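Local coordinates for cruciferin (Brassica napus, PDB 3KGL), which probably serves as a seed storage protein, an 11S globulin that acts as a nutrient reservoir, at residues C83-G96 with G138-R150. Numbering follows the deposited sequence.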
# COMPACT_ATOMS: atom_id res chain seq x y z
N CYS A 83 4.18 27.83 1.71
CA CYS A 83 4.46 28.25 3.08
C CYS A 83 5.00 29.67 3.12
O CYS A 83 5.50 30.20 2.12
CB CYS A 83 5.42 27.29 3.77
SG CYS A 83 4.57 25.96 4.63
N ALA A 84 4.87 30.30 4.29
CA ALA A 84 5.32 31.67 4.48
C ALA A 84 6.83 31.73 4.32
O ALA A 84 7.50 30.70 4.25
CB ALA A 84 4.90 32.18 5.85
N GLU A 85 7.37 32.95 4.25
CA GLU A 85 8.81 33.13 4.16
C GLU A 85 9.41 33.55 5.50
O GLU A 85 9.21 34.67 5.97
CB GLU A 85 9.17 34.10 3.02
CG GLU A 85 9.13 33.44 1.64
CD GLU A 85 9.11 34.44 0.49
OE1 GLU A 85 9.53 34.09 -0.63
OE2 GLU A 85 8.67 35.59 0.72
N THR A 86 10.15 32.62 6.10
CA THR A 86 10.72 32.78 7.44
C THR A 86 11.91 33.74 7.45
O THR A 86 11.82 34.85 7.98
CB THR A 86 11.20 31.41 8.00
OG1 THR A 86 10.54 30.34 7.31
CG2 THR A 86 10.91 31.30 9.50
N PHE A 87 13.03 33.29 6.88
CA PHE A 87 14.27 34.06 6.90
C PHE A 87 14.27 35.27 5.96
O PHE A 87 13.42 35.39 5.06
CB PHE A 87 15.48 33.15 6.63
CG PHE A 87 15.98 32.44 7.85
CD1 PHE A 87 17.18 32.81 8.44
CD2 PHE A 87 15.25 31.42 8.44
CE1 PHE A 87 17.65 32.16 9.58
CE2 PHE A 87 15.71 30.77 9.58
CZ PHE A 87 16.91 31.14 10.15
N GLN A 88 15.25 36.15 6.18
CA GLN A 88 15.39 37.40 5.44
C GLN A 88 16.88 37.70 5.19
O GLN A 88 17.72 37.45 6.06
CB GLN A 88 14.71 38.55 6.22
CG GLN A 88 14.86 39.94 5.63
CD GLN A 88 15.95 40.77 6.32
OE1 GLN A 88 16.15 41.94 6.00
NE2 GLN A 88 16.65 40.15 7.27
N ASP A 89 17.20 38.21 4.00
CA ASP A 89 18.59 38.43 3.59
C ASP A 89 18.98 39.89 3.35
O ASP A 89 18.46 40.53 2.44
CB ASP A 89 18.89 37.64 2.31
CG ASP A 89 19.57 36.34 2.59
OD1 ASP A 89 19.66 35.50 1.66
OD2 ASP A 89 20.03 36.15 3.74
N SER A 90 19.91 40.39 4.15
CA SER A 90 20.45 41.72 3.92
C SER A 90 20.93 41.83 2.48
O SER A 90 21.58 40.92 1.96
CB SER A 90 21.61 42.03 4.87
OG SER A 90 21.18 42.19 6.21
N SER A 91 20.59 42.93 1.82
CA SER A 91 21.18 43.26 0.54
C SER A 91 22.46 44.04 0.80
O SER A 91 22.46 45.03 1.53
CB SER A 91 20.21 44.08 -0.33
OG SER A 91 19.78 45.26 0.32
N VAL A 92 23.56 43.57 0.23
CA VAL A 92 24.88 44.14 0.49
C VAL A 92 24.93 45.67 0.33
O VAL A 92 24.86 46.39 1.32
CB VAL A 92 25.96 43.43 -0.35
CG1 VAL A 92 26.18 42.00 0.16
CG2 VAL A 92 25.57 43.41 -1.82
N PHE A 93 25.06 46.16 -0.91
CA PHE A 93 24.99 47.60 -1.18
C PHE A 93 23.66 47.89 -1.87
O PHE A 93 23.42 47.42 -2.99
CB PHE A 93 26.19 48.05 -2.03
CG PHE A 93 26.59 49.51 -1.83
CD1 PHE A 93 26.75 50.36 -2.91
CD2 PHE A 93 26.81 50.02 -0.55
CE1 PHE A 93 27.13 51.69 -2.73
CE2 PHE A 93 27.18 51.35 -0.36
CZ PHE A 93 27.34 52.18 -1.46
N GLN A 94 22.82 48.68 -1.21
CA GLN A 94 21.40 48.80 -1.57
C GLN A 94 21.01 50.02 -2.42
O GLN A 94 21.03 51.16 -1.94
CB GLN A 94 20.54 48.78 -0.29
CG GLN A 94 21.19 49.46 0.92
CD GLN A 94 20.20 49.83 2.02
OE1 GLN A 94 20.35 49.43 3.18
NE2 GLN A 94 19.17 50.59 1.65
N PRO A 95 20.65 49.79 -3.70
CA PRO A 95 20.00 50.80 -4.53
C PRO A 95 18.49 50.54 -4.65
O PRO A 95 17.71 51.03 -3.84
CB PRO A 95 20.67 50.60 -5.91
CG PRO A 95 21.65 49.44 -5.74
CD PRO A 95 21.19 48.70 -4.52
N GLY A 96 18.10 49.77 -5.67
CA GLY A 96 16.71 49.45 -5.89
C GLY A 96 16.54 48.33 -6.91
O GLY A 96 17.21 47.31 -6.82
N GLY A 138 17.02 49.95 -0.99
CA GLY A 138 17.27 48.69 -1.66
C GLY A 138 16.49 47.55 -1.04
O GLY A 138 16.16 47.58 0.15
N PHE A 139 16.20 46.53 -1.84
CA PHE A 139 15.43 45.38 -1.38
C PHE A 139 16.30 44.30 -0.74
O PHE A 139 17.46 44.11 -1.11
CB PHE A 139 14.59 44.78 -2.53
CG PHE A 139 15.37 43.88 -3.46
CD1 PHE A 139 15.80 42.63 -3.04
CD2 PHE A 139 15.66 44.28 -4.75
CE1 PHE A 139 16.51 41.81 -3.88
CE2 PHE A 139 16.38 43.46 -5.60
CZ PHE A 139 16.80 42.22 -5.16
N ARG A 140 15.73 43.59 0.23
CA ARG A 140 16.37 42.41 0.79
C ARG A 140 15.73 41.18 0.16
O ARG A 140 15.00 41.28 -0.83
CB ARG A 140 16.21 42.37 2.31
CG ARG A 140 14.77 42.28 2.80
CD ARG A 140 14.13 43.66 2.93
NE ARG A 140 14.22 44.19 4.29
CZ ARG A 140 13.93 45.45 4.62
NH1 ARG A 140 13.54 46.31 3.68
NH2 ARG A 140 14.04 45.85 5.88
N ASP A 141 15.98 40.01 0.73
CA ASP A 141 15.49 38.78 0.12
C ASP A 141 14.62 37.96 1.06
O ASP A 141 15.06 37.56 2.13
CB ASP A 141 16.65 37.93 -0.37
CG ASP A 141 16.20 36.76 -1.20
OD1 ASP A 141 15.01 36.39 -1.08
OD2 ASP A 141 17.02 36.20 -1.96
N MET A 142 13.38 37.72 0.64
CA MET A 142 12.50 36.85 1.39
C MET A 142 12.62 35.43 0.83
O MET A 142 12.68 35.24 -0.38
CB MET A 142 11.05 37.33 1.27
CG MET A 142 10.85 38.78 1.68
SD MET A 142 9.30 39.43 1.01
CE MET A 142 8.11 38.32 1.76
N HIS A 143 12.65 34.45 1.72
CA HIS A 143 12.77 33.06 1.29
C HIS A 143 12.65 32.09 2.46
O HIS A 143 12.73 32.50 3.62
CB HIS A 143 14.09 32.83 0.53
CG HIS A 143 15.32 33.10 1.35
ND1 HIS A 143 15.66 32.37 2.47
CD2 HIS A 143 16.31 34.02 1.19
CE1 HIS A 143 16.79 32.82 2.97
NE2 HIS A 143 17.21 33.83 2.22
N GLN A 144 12.46 30.81 2.16
CA GLN A 144 12.22 29.79 3.18
C GLN A 144 13.35 29.70 4.20
O GLN A 144 14.42 30.27 4.01
CB GLN A 144 11.97 28.42 2.53
CG GLN A 144 10.63 28.30 1.80
CD GLN A 144 9.58 27.53 2.61
OE1 GLN A 144 8.41 27.47 2.22
NE2 GLN A 144 10.00 26.94 3.73
N LYS A 145 13.09 29.00 5.30
CA LYS A 145 14.08 28.87 6.36
C LYS A 145 15.29 28.09 5.88
O LYS A 145 15.18 26.95 5.40
CB LYS A 145 13.47 28.20 7.59
CG LYS A 145 14.48 27.68 8.60
CD LYS A 145 13.84 27.33 9.94
CE LYS A 145 13.45 28.58 10.72
NZ LYS A 145 13.13 28.30 12.15
N VAL A 146 16.46 28.71 6.00
CA VAL A 146 17.72 28.03 5.76
C VAL A 146 18.28 27.55 7.09
O VAL A 146 18.69 28.36 7.92
CB VAL A 146 18.74 28.97 5.12
CG1 VAL A 146 20.12 28.33 5.14
CG2 VAL A 146 18.32 29.30 3.71
N GLU A 147 18.28 26.24 7.28
CA GLU A 147 18.77 25.62 8.51
C GLU A 147 20.29 25.38 8.43
O GLU A 147 20.86 25.33 7.34
CB GLU A 147 18.02 24.31 8.77
CG GLU A 147 16.59 24.49 9.27
CD GLU A 147 15.63 23.43 8.74
OE1 GLU A 147 15.08 23.61 7.63
OE2 GLU A 147 15.40 22.42 9.46
N HIS A 148 20.94 25.25 9.59
CA HIS A 148 22.32 24.80 9.65
C HIS A 148 22.30 23.33 10.01
O HIS A 148 21.47 22.88 10.81
CB HIS A 148 23.13 25.57 10.69
CG HIS A 148 24.59 25.21 10.71
ND1 HIS A 148 25.14 24.41 11.69
CD2 HIS A 148 25.61 25.54 9.88
CE1 HIS A 148 26.44 24.26 11.45
NE2 HIS A 148 26.74 24.94 10.36
N ILE A 149 23.22 22.57 9.41
CA ILE A 149 23.32 21.14 9.67
C ILE A 149 24.75 20.76 10.04
O ILE A 149 25.72 21.32 9.51
CB ILE A 149 22.86 20.31 8.46
CG1 ILE A 149 23.57 20.78 7.19
CG2 ILE A 149 21.37 20.41 8.28
CD1 ILE A 149 23.33 19.90 6.01
N ARG A 150 24.85 19.81 10.97
CA ARG A 150 26.14 19.31 11.44
C ARG A 150 26.03 17.80 11.51
O ARG A 150 24.94 17.26 11.42
CB ARG A 150 26.47 19.85 12.84
CG ARG A 150 25.29 19.82 13.81
CD ARG A 150 25.70 19.46 15.23
NE ARG A 150 24.53 19.48 16.11
CZ ARG A 150 24.40 18.75 17.22
NH1 ARG A 150 25.37 17.93 17.60
NH2 ARG A 150 23.27 18.83 17.93
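CG of H143 stands between its own backbone N and carbonyl carbon (chi1 61°), and this turns NE2 to the carboxylate of D89. The two residues lie on an antiparallel strand pair, 87-89 with 141-143, which projects from the edge of the N-terminal cupin barrel. The link between the two segments, 97-137, is not modelled and is probably flexible. D89 and D141 form a hydrogen-bonded pair: D89 N gives to D141 O at 2.9 Å, and D141 N returns a bond to D89 O at 3.1 Å. Next along, Q88 and M142 form a non-hydrogen-bonded pair.

The H143 ring is held at both nitrogens. H143 NE2 reaches D89 OD1 at 3.0 Å, with the acceptor near the ring plane; seen from D89, the donor sits above the carboxylate plane, and the two planes are 70° apart. H143 ND1 bonds to Q144 O, the carbonyl of its neighbour, again in the ring plane, at 2.9 Å. With an alanine here, D89 OD1 and Q144 O would probably both lose their imidazole donor, and D89 would face the nearby D141 carboxylate without it.

That second carboxylate is answered from outside: D141 OD1 makes a salt bridge to K441 of the second subunit, and OD2 accepts from the backbone N of L423 there. The strand pair therefore takes part in the subunit interface. L421 of that subunit packs on H143.

Towards the barrel, F87 lies against K145, whose CE lies at the edge of the F87 ring, near its plane. V146 O sits over one ring face. C83 joins C283 in a disulfide. On the other side of the sheet from D89, the Q88 chain bends at its second torsion and carries its amide towards R140. R140 NE makes a weak hydrogen bond to Q88 OE1 at 3.4 Å, the amide and guanidinium planes 48° apart.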